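Local coordinates for large adhesion protein (Lap) involved in biofilm formation (Marinobacter hydrocarbonoclasticus, PDB 6XI3) that probably forms part of the calcium-stiffened extending region, built of tandem Ig-like domains, that carries a biofilm adhesin out to its target, at residues A[226-240]-A[275-287]. Numbering follows the deposited sequence.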
ATOM      1  N   VAL A 226     -15.138  -9.444   6.588  1.00 23.60           N
ATOM      2  CA  VAL A 226     -15.544  -9.130   7.979  1.00 23.41           C
ATOM      3  C   VAL A 226     -16.421 -10.277   8.463  1.00 26.95           C
ATOM      4  O   VAL A 226     -17.110 -10.887   7.650  1.00 23.36           O
ATOM      5  CB  VAL A 226     -16.218  -7.755   8.116  1.00 23.19           C
ATOM      6  CG1 VAL A 226     -17.558  -7.662   7.395  1.00 23.71           C
ATOM      7  CG2 VAL A 226     -16.381  -7.380   9.587  1.00 24.84           C
ATOM      8  N   SER A 227     -16.358 -10.582   9.751  1.00 26.15           N
ATOM      9  CA  SER A 227     -17.257 -11.599  10.324  1.00 32.03           C
ATOM     10  C   SER A 227     -17.707 -11.135  11.706  1.00 27.90           C
ATOM     11  O   SER A 227     -16.958 -10.386  12.397  1.00 25.40           O
ATOM     12  CB  SER A 227     -16.631 -12.977  10.277  1.00 36.26           C
ATOM     13  OG  SER A 227     -15.884 -13.247  11.427  1.00 40.16           O
ATOM     14  N   VAL A 228     -18.941 -11.484  12.035  1.00 25.07           N
ATOM     15  CA  VAL A 228     -19.518 -11.237  13.370  1.00 28.71           C
ATOM     16  C   VAL A 228     -19.207 -12.495  14.153  1.00 27.80           C
ATOM     17  O   VAL A 228     -19.839 -13.484  13.866  1.00 29.38           O
ATOM     18  CB  VAL A 228     -21.020 -10.927  13.253  1.00 29.70           C
ATOM     19  CG1 VAL A 228     -21.612 -10.540  14.588  1.00 32.32           C
ATOM     20  CG2 VAL A 228     -21.226  -9.837  12.227  1.00 28.75           C
ATOM     21  N   ASP A 229     -18.182 -12.456  14.998  1.00 23.72           N
ATOM     22  CA  ASP A 229     -17.809 -13.592  15.872  1.00 26.80           C
ATOM     23  C   ASP A 229     -18.922 -13.848  16.898  1.00 27.96           C
ATOM     24  O   ASP A 229     -19.297 -15.001  17.060  1.00 26.92           O
ATOM     25  CB  ASP A 229     -16.458 -13.356  16.532  1.00 27.78           C
ATOM     26  CG  ASP A 229     -15.378 -13.202  15.454  1.00 30.70           C
ATOM     27  OD1 ASP A 229     -15.553 -13.776  14.370  1.00 34.94           O
ATOM     28  OD2 ASP A 229     -14.412 -12.501  15.689  1.00 32.06           O
ATOM     29  N   THR A 230     -19.416 -12.811  17.569  1.00 25.77           N
ATOM     30  CA  THR A 230     -20.374 -12.964  18.684  1.00 28.92           C
ATOM     31  C   THR A 230     -21.149 -11.660  18.783  1.00 25.92           C
ATOM     32  O   THR A 230     -20.560 -10.585  18.632  1.00 27.77           O
ATOM     33  CB  THR A 230     -19.684 -13.418  20.004  1.00 33.45           C
ATOM     34  OG1 THR A 230     -20.658 -13.919  20.926  1.00 38.64           O
ATOM     35  CG2 THR A 230     -19.011 -12.317  20.777  1.00 37.77           C
ATOM     36  N   VAL A 231     -22.444 -11.768  18.995  1.00 26.26           N
ATOM     37  CA  VAL A 231     -23.249 -10.663  19.567  1.00 26.14           C
ATOM     38  C   VAL A 231     -23.660 -11.089  20.975  1.00 27.16           C
ATOM     39  O   VAL A 231     -24.441 -12.045  21.131  1.00 28.32           O
ATOM     40  CB  VAL A 231     -24.456 -10.330  18.682  1.00 29.31           C
ATOM     41  CG1 VAL A 231     -25.358  -9.302  19.365  1.00 29.42           C
ATOM     42  CG2 VAL A 231     -24.011  -9.851  17.309  1.00 28.66           C
ATOM     43  N   ASP A 232     -23.136 -10.420  21.985  1.00 26.44           N
ATOM     44  CA  ASP A 232     -23.501 -10.738  23.384  1.00 25.68           C
ATOM     45  C   ASP A 232     -24.713  -9.861  23.721  1.00 24.61           C
ATOM     46  O   ASP A 232     -24.526  -8.654  23.968  1.00 23.55           O
ATOM     47  CB  ASP A 232     -22.292 -10.550  24.301  1.00 27.18           C
ATOM     48  CG  ASP A 232     -22.600 -10.940  25.736  1.00 32.44           C
ATOM     49  OD1 ASP A 232     -23.817 -10.877  26.135  1.00 31.84           O
ATOM     50  OD2 ASP A 232     -21.646 -11.281  26.449  1.00 38.27           O
ATOM     51  N   SER A 233     -25.920 -10.411  23.632  1.00 24.51           N
ATOM     52  CA  SER A 233     -27.173  -9.644  23.839  1.00 25.45           C
ATOM     53  C   SER A 233     -27.352  -9.267  25.319  1.00 27.70           C
ATOM     54  O   SER A 233     -28.094  -8.316  25.600  1.00 30.76           O
ATOM     55  CB  SER A 233     -28.385 -10.404  23.288  1.00 26.87           C
ATOM     56  OG  SER A 233     -28.345 -10.378  21.858  1.00 27.16           O
ATOM     57  N   THR A 234     -26.705  -9.963  26.245  1.00 27.40           N
ATOM     58  CA  THR A 234     -26.735  -9.625  27.702  1.00 30.95           C
ATOM     59  C   THR A 234     -25.869  -8.376  27.949  1.00 31.80           C
ATOM     60  O   THR A 234     -26.378  -7.378  28.496  1.00 32.84           O
ATOM     61  CB  THR A 234     -26.304 -10.835  28.543  1.00 33.15           C
ATOM     62  OG1 THR A 234     -27.234 -11.872  28.215  1.00 32.93           O
ATOM     63  CG2 THR A 234     -26.281 -10.556  30.031  1.00 33.50           C
ATOM     64  N   ALA A 235     -24.619  -8.390  27.500  1.00 31.82           N
ATOM     65  CA  ALA A 235     -23.687  -7.251  27.677  1.00 30.98           C
ATOM     66  C   ALA A 235     -23.976  -6.154  26.634  1.00 29.85           C
ATOM     67  O   ALA A 235     -23.425  -5.067  26.793  1.00 27.00           O
ATOM     68  CB  ALA A 235     -22.265  -7.749  27.606  1.00 32.49           C
ATOM     69  N   GLN A 236     -24.807  -6.425  25.608  1.00 29.58           N
ATOM     70  CA  GLN A 236     -25.055  -5.543  24.425  1.00 26.66           C
ATOM     71  C   GLN A 236     -23.714  -5.123  23.817  1.00 23.92           C
ATOM     72  O   GLN A 236     -23.438  -3.910  23.692  1.00 22.32           O
ATOM     73  CB  GLN A 236     -25.927  -4.334  24.771  1.00 32.04           C
ATOM     74  CG  GLN A 236     -27.238  -4.706  25.462  1.00 36.65           C
ATOM     75  CD  GLN A 236     -27.893  -3.519  26.131  1.00 34.72           C
ATOM     76  OE1 GLN A 236     -27.675  -3.257  27.304  1.00 41.16           O
ATOM     77  NE2 GLN A 236     -28.674  -2.778  25.381  1.00 35.14           N
ATOM     78  N   THR A 237     -22.893  -6.111  23.499  1.00 22.00           N
ATOM     79  CA  THR A 237     -21.608  -5.906  22.802  1.00 25.41           C
ATOM     80  C   THR A 237     -21.511  -6.842  21.601  1.00 23.03           C
ATOM     81  O   THR A 237     -22.261  -7.845  21.528  1.00 23.37           O
ATOM     82  CB  THR A 237     -20.410  -6.141  23.734  1.00 26.01           C
ATOM     83  OG1 THR A 237     -20.495  -7.481  24.214  1.00 27.88           O
ATOM     84  CG2 THR A 237     -20.305  -5.136  24.859  1.00 27.62           C
ATOM     85  N   ALA A 238     -20.586  -6.538  20.699  1.00 22.13           N
ATOM     86  CA  ALA A 238     -20.275  -7.376  19.527  1.00 22.44           C
ATOM     87  C   ALA A 238     -18.775  -7.562  19.430  1.00 21.66           C
ATOM     88  O   ALA A 238     -18.022  -6.609  19.739  1.00 22.43           O
ATOM     89  CB  ALA A 238     -20.828  -6.791  18.257  1.00 22.45           C
ATOM     90  N   ASN A 239     -18.384  -8.768  19.036  1.00 22.28           N
ATOM     91  CA  ASN A 239     -16.988  -9.102  18.656  1.00 24.02           C
ATOM     92  C   ASN A 239     -16.920  -9.320  17.146  1.00 21.58           C
ATOM     93  O   ASN A 239     -17.642 -10.173  16.635  1.00 22.12           O
ATOM     94  CB  ASN A 239     -16.491 -10.325  19.403  1.00 23.99           C
ATOM     95  CG  ASN A 239     -16.474 -10.133  20.913  1.00 27.84           C
ATOM     96  OD1 ASN A 239     -16.742  -9.041  21.444  1.00 24.56           O
ATOM     97  ND2 ASN A 239     -16.150 -11.211  21.608  1.00 27.49           N
ATOM     98  N   LEU A 240     -16.066  -8.553  16.491  1.00 22.36           N
ATOM     99  CA  LEU A 240     -15.926  -8.503  15.014  1.00 22.85           C
ATOM    100  C   LEU A 240     -14.484  -8.858  14.670  1.00 23.98           C
ATOM    101  O   LEU A 240     -13.571  -8.557  15.482  1.00 24.40           O
ATOM    102  CB  LEU A 240     -16.255  -7.087  14.545  1.00 21.20           C
ATOM    103  CG  LEU A 240     -17.566  -6.498  15.049  1.00 24.95           C
ATOM    104  CD1 LEU A 240     -17.731  -5.060  14.564  1.00 24.77           C
ATOM    105  CD2 LEU A 240     -18.751  -7.358  14.618  1.00 25.30           C
ATOM    106  N   GLY A 275      -2.418  -9.407   8.090  1.00 27.93           N
ATOM    107  CA  GLY A 275      -3.599  -8.815   7.427  1.00 27.89           C
ATOM    108  C   GLY A 275      -4.895  -8.951   8.223  1.00 26.78           C
ATOM    109  O   GLY A 275      -5.943  -8.422   7.777  1.00 24.71           O
ATOM    110  N   SER A 276      -4.849  -9.614   9.372  1.00 26.64           N
ATOM    111  CA  SER A 276      -6.045  -9.846  10.224  1.00 26.68           C
ATOM    112  C   SER A 276      -6.339  -8.584  11.020  1.00 24.41           C
ATOM    113  O   SER A 276      -5.421  -7.763  11.234  1.00 22.07           O
ATOM    114  CB  SER A 276      -5.891 -11.054  11.132  1.00 27.17           C
ATOM    115  OG  SER A 276      -4.889 -10.833  12.114  1.00 29.13           O
ATOM    116  N   TYR A 277      -7.595  -8.441  11.427  1.00 23.81           N
ATOM    117  CA  TYR A 277      -8.049  -7.410  12.382  1.00 22.94           C
ATOM    118  C   TYR A 277      -9.139  -8.030  13.271  1.00 25.28           C
ATOM    119  O   TYR A 277      -9.799  -9.003  12.890  1.00 25.88           O
ATOM    120  CB  TYR A 277      -8.445  -6.129  11.633  1.00 25.24           C
ATOM    121  CG  TYR A 277      -9.701  -6.258  10.807  1.00 22.96           C
ATOM    122  CD1 TYR A 277     -10.933  -6.081  11.394  1.00 22.36           C
ATOM    123  CD2 TYR A 277      -9.656  -6.658   9.484  1.00 23.81           C
ATOM    124  CE1 TYR A 277     -12.100  -6.278  10.683  1.00 22.99           C
ATOM    125  CE2 TYR A 277     -10.810  -6.819   8.737  1.00 23.89           C
ATOM    126  CZ  TYR A 277     -12.039  -6.614   9.346  1.00 22.50           C
ATOM    127  OH  TYR A 277     -13.199  -6.786   8.668  1.00 21.61           O
ATOM    128  N   SER A 278      -9.293  -7.460  14.464  1.00 24.95           N
ATOM    129  CA  SER A 278     -10.186  -7.951  15.540  1.00 29.30           C
ATOM    130  C   SER A 278     -10.629  -6.758  16.380  1.00 27.22           C
ATOM    131  O   SER A 278      -9.770  -5.920  16.736  1.00 23.36           O
ATOM    132  CB  SER A 278      -9.455  -8.948  16.425  1.00 28.21           C
ATOM    133  OG  SER A 278     -10.365  -9.498  17.353  1.00 40.67           O
ATOM    134  N   LEU A 279     -11.895  -6.709  16.763  1.00 25.51           N
ATOM    135  CA  LEU A 279     -12.329  -5.750  17.801  1.00 26.14           C
ATOM    136  C   LEU A 279     -13.348  -6.451  18.695  1.00 28.37           C
ATOM    137  O   LEU A 279     -14.355  -6.948  18.141  1.00 26.74           O
ATOM    138  CB  LEU A 279     -12.892  -4.511  17.099  1.00 29.48           C
ATOM    139  CG  LEU A 279     -13.232  -3.330  18.005  1.00 34.95           C
ATOM    140  CD1 LEU A 279     -12.051  -2.892  18.890  1.00 36.54           C
ATOM    141  CD2 LEU A 279     -13.762  -2.171  17.171  1.00 32.50           C
ATOM    142  N   THR A 280     -13.078  -6.552  20.003  1.00 24.96           N
ATOM    143  CA  THR A 280     -13.990  -7.231  20.970  1.00 28.72           C
ATOM    144  C   THR A 280     -14.644  -6.159  21.846  1.00 25.87           C
ATOM    145  O   THR A 280     -13.978  -5.188  22.168  1.00 25.00           O
ATOM    146  CB  THR A 280     -13.228  -8.315  21.745  1.00 29.10           C
ATOM    147  OG1 THR A 280     -12.253  -7.635  22.519  1.00 33.30           O
ATOM    148  CG2 THR A 280     -12.553  -9.303  20.827  1.00 30.90           C
ATOM    149  N   GLY A 281     -15.913  -6.331  22.197  1.00 24.32           N
ATOM    150  CA  GLY A 281     -16.598  -5.468  23.172  1.00 23.97           C
ATOM    151  C   GLY A 281     -17.103  -4.188  22.534  1.00 24.40           C
ATOM    152  O   GLY A 281     -17.249  -3.208  23.211  1.00 26.96           O
ATOM    153  N   VAL A 282     -17.368  -4.189  21.236  1.00 24.02           N
ATOM    154  CA  VAL A 282     -17.984  -3.020  20.570  1.00 22.58           C
ATOM    155  C   VAL A 282     -19.327  -2.761  21.248  1.00 24.27           C
ATOM    156  O   VAL A 282     -20.106  -3.700  21.314  1.00 23.80           O
ATOM    157  CB  VAL A 282     -18.153  -3.253  19.065  1.00 22.16           C
ATOM    158  CG1 VAL A 282     -18.884  -2.081  18.477  1.00 22.40           C
ATOM    159  CG2 VAL A 282     -16.812  -3.491  18.378  1.00 22.80           C
ATOM    160  N   ASP A 283     -19.598  -1.521  21.661  1.00 23.96           N
ATOM    161  CA  ASP A 283     -20.798  -1.171  22.467  1.00 25.73           C
ATOM    162  C   ASP A 283     -21.965  -0.958  21.495  1.00 23.00           C
ATOM    163  O   ASP A 283     -21.935  -0.010  20.695  1.00 22.44           O
ATOM    164  CB  ASP A 283     -20.497   0.008  23.388  1.00 26.57           C
ATOM    165  CG  ASP A 283     -21.698   0.621  24.097  1.00 30.01           C
ATOM    166  OD1 ASP A 283     -22.778  -0.003  24.168  1.00 29.39           O
ATOM    167  OD2 ASP A 283     -21.540   1.735  24.549  1.00 32.03           O
ATOM    168  N   ILE A 284     -22.957  -1.836  21.551  1.00 22.84           N
ATOM    169  CA  ILE A 284     -24.168  -1.698  20.698  1.00 24.85           C
ATOM    170  C   ILE A 284     -25.420  -1.528  21.554  1.00 27.72           C
ATOM    171  O   ILE A 284     -26.520  -1.842  21.030  1.00 25.54           O
ATOM    172  CB  ILE A 284     -24.272  -2.877  19.717  1.00 25.69           C
ATOM    173  CG1 ILE A 284     -24.259  -4.230  20.426  1.00 24.93           C
ATOM    174  CG2 ILE A 284     -23.173  -2.757  18.690  1.00 24.73           C
ATOM    175  CD1 ILE A 284     -24.743  -5.362  19.552  1.00 29.34           C
ATOM    176  N   SER A 285     -25.264  -0.994  22.774  1.00 27.10           N
ATOM    177  CA  SER A 285     -26.401  -0.661  23.686  1.00 30.87           C
ATOM    178  C   SER A 285     -27.327   0.373  23.034  1.00 29.18           C
ATOM    179  O   SER A 285     -28.503   0.402  23.405  1.00 31.25           O
ATOM    180  CB  SER A 285     -25.926  -0.185  25.033  1.00 29.77           C
ATOM    181  OG  SER A 285     -25.037   0.915  24.876  1.00 31.55           O
ATOM    182  N   SER A 286     -26.853   1.162  22.060  1.00 29.73           N
ATOM    183  CA  SER A 286     -27.704   2.172  21.373  1.00 30.69           C
ATOM    184  C   SER A 286     -28.567   1.521  20.283  1.00 31.57           C
ATOM    185  O   SER A 286     -29.399   2.225  19.717  1.00 31.29           O
ATOM    186  CB  SER A 286     -26.895   3.310  20.811  1.00 34.32           C
ATOM    187  OG  SER A 286     -26.132   2.894  19.688  1.00 30.70           O
ATOM    188  N   LEU A 287     -28.405   0.231  19.982  1.00 27.99           N
ATOM    189  CA  LEU A 287     -29.145  -0.380  18.849  1.00 24.87           C
ATOM    190  C   LEU A 287     -30.349  -1.180  19.355  1.00 25.57           C
ATOM    191  O   LEU A 287     -30.357  -1.634  20.489  1.00 23.37           O
ATOM    192  CB  LEU A 287     -28.206  -1.271  18.052  1.00 26.23           C
ATOM    193  CG  LEU A 287     -26.973  -0.560  17.503  1.00 28.18           C
ATOM    194  CD1 LEU A 287     -26.155  -1.524  16.673  1.00 27.92           C
ATOM    195  CD2 LEU A 287     -27.353   0.672  16.675  1.00 28.95           C
TER
HETATM  196  O   HOH W   1     -22.665  -2.243  25.858  1.00 33.69           O
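The ring of Y277 meets V226 at its hydroxyl end, with V226 CG2 at the ring edge, near its plane; A296 and V253, from the other sheet of this Ig-like beta-sandwich, also touch the tyrosine side chain. Y277 OH lies 3.2 Å from V226 CB and bonds to the backbone oxygen of T225, so a long aromatic fills the interior while its one polar atom is satisfied. The carboxamide of N239 lies on the opposite side of the sheet, crossing the T280 side chain obliquely. With CG beside its own backbone N (chi1 -61°), N239 sends OD1 across to G281 N, 2.9 Å away, the donor tilted 30° from the amide plane.

Strand 237-240 is the middle one of a three-stranded antiparallel sheet, between 226-232 and 277-283. L240 and L279 form a hydrogen-bonded pair, with L240 N 2.9 Å from L279 O in an almost straight bond. The register then slips by one at a G1 beta bulge, where G281 and V282 both face A238. G281 has a positive phi, which glycine readily adopts, and its N-H is given to N239 OD1. Beyond it A238 and V282 pair again, and L240 CD1 packs against V282 CG2 on the interior face, where small and branched apolar residues fit.

I284 follows. Its CG1, held between backbone N and carbonyl (chi1 56°), lies against the Q236 carbonyl, while CD1 reaches V231 CG1 at 4.0 Å; L314 of strand 305-314 touches both side chains. At the exposed end D283 makes an Asx turn: its OD1 accepts from S285 N. A water lies 2.8 Å from both D283 OD1 and Q236 O and bridges them, and Q236 O also accepts from I284 N.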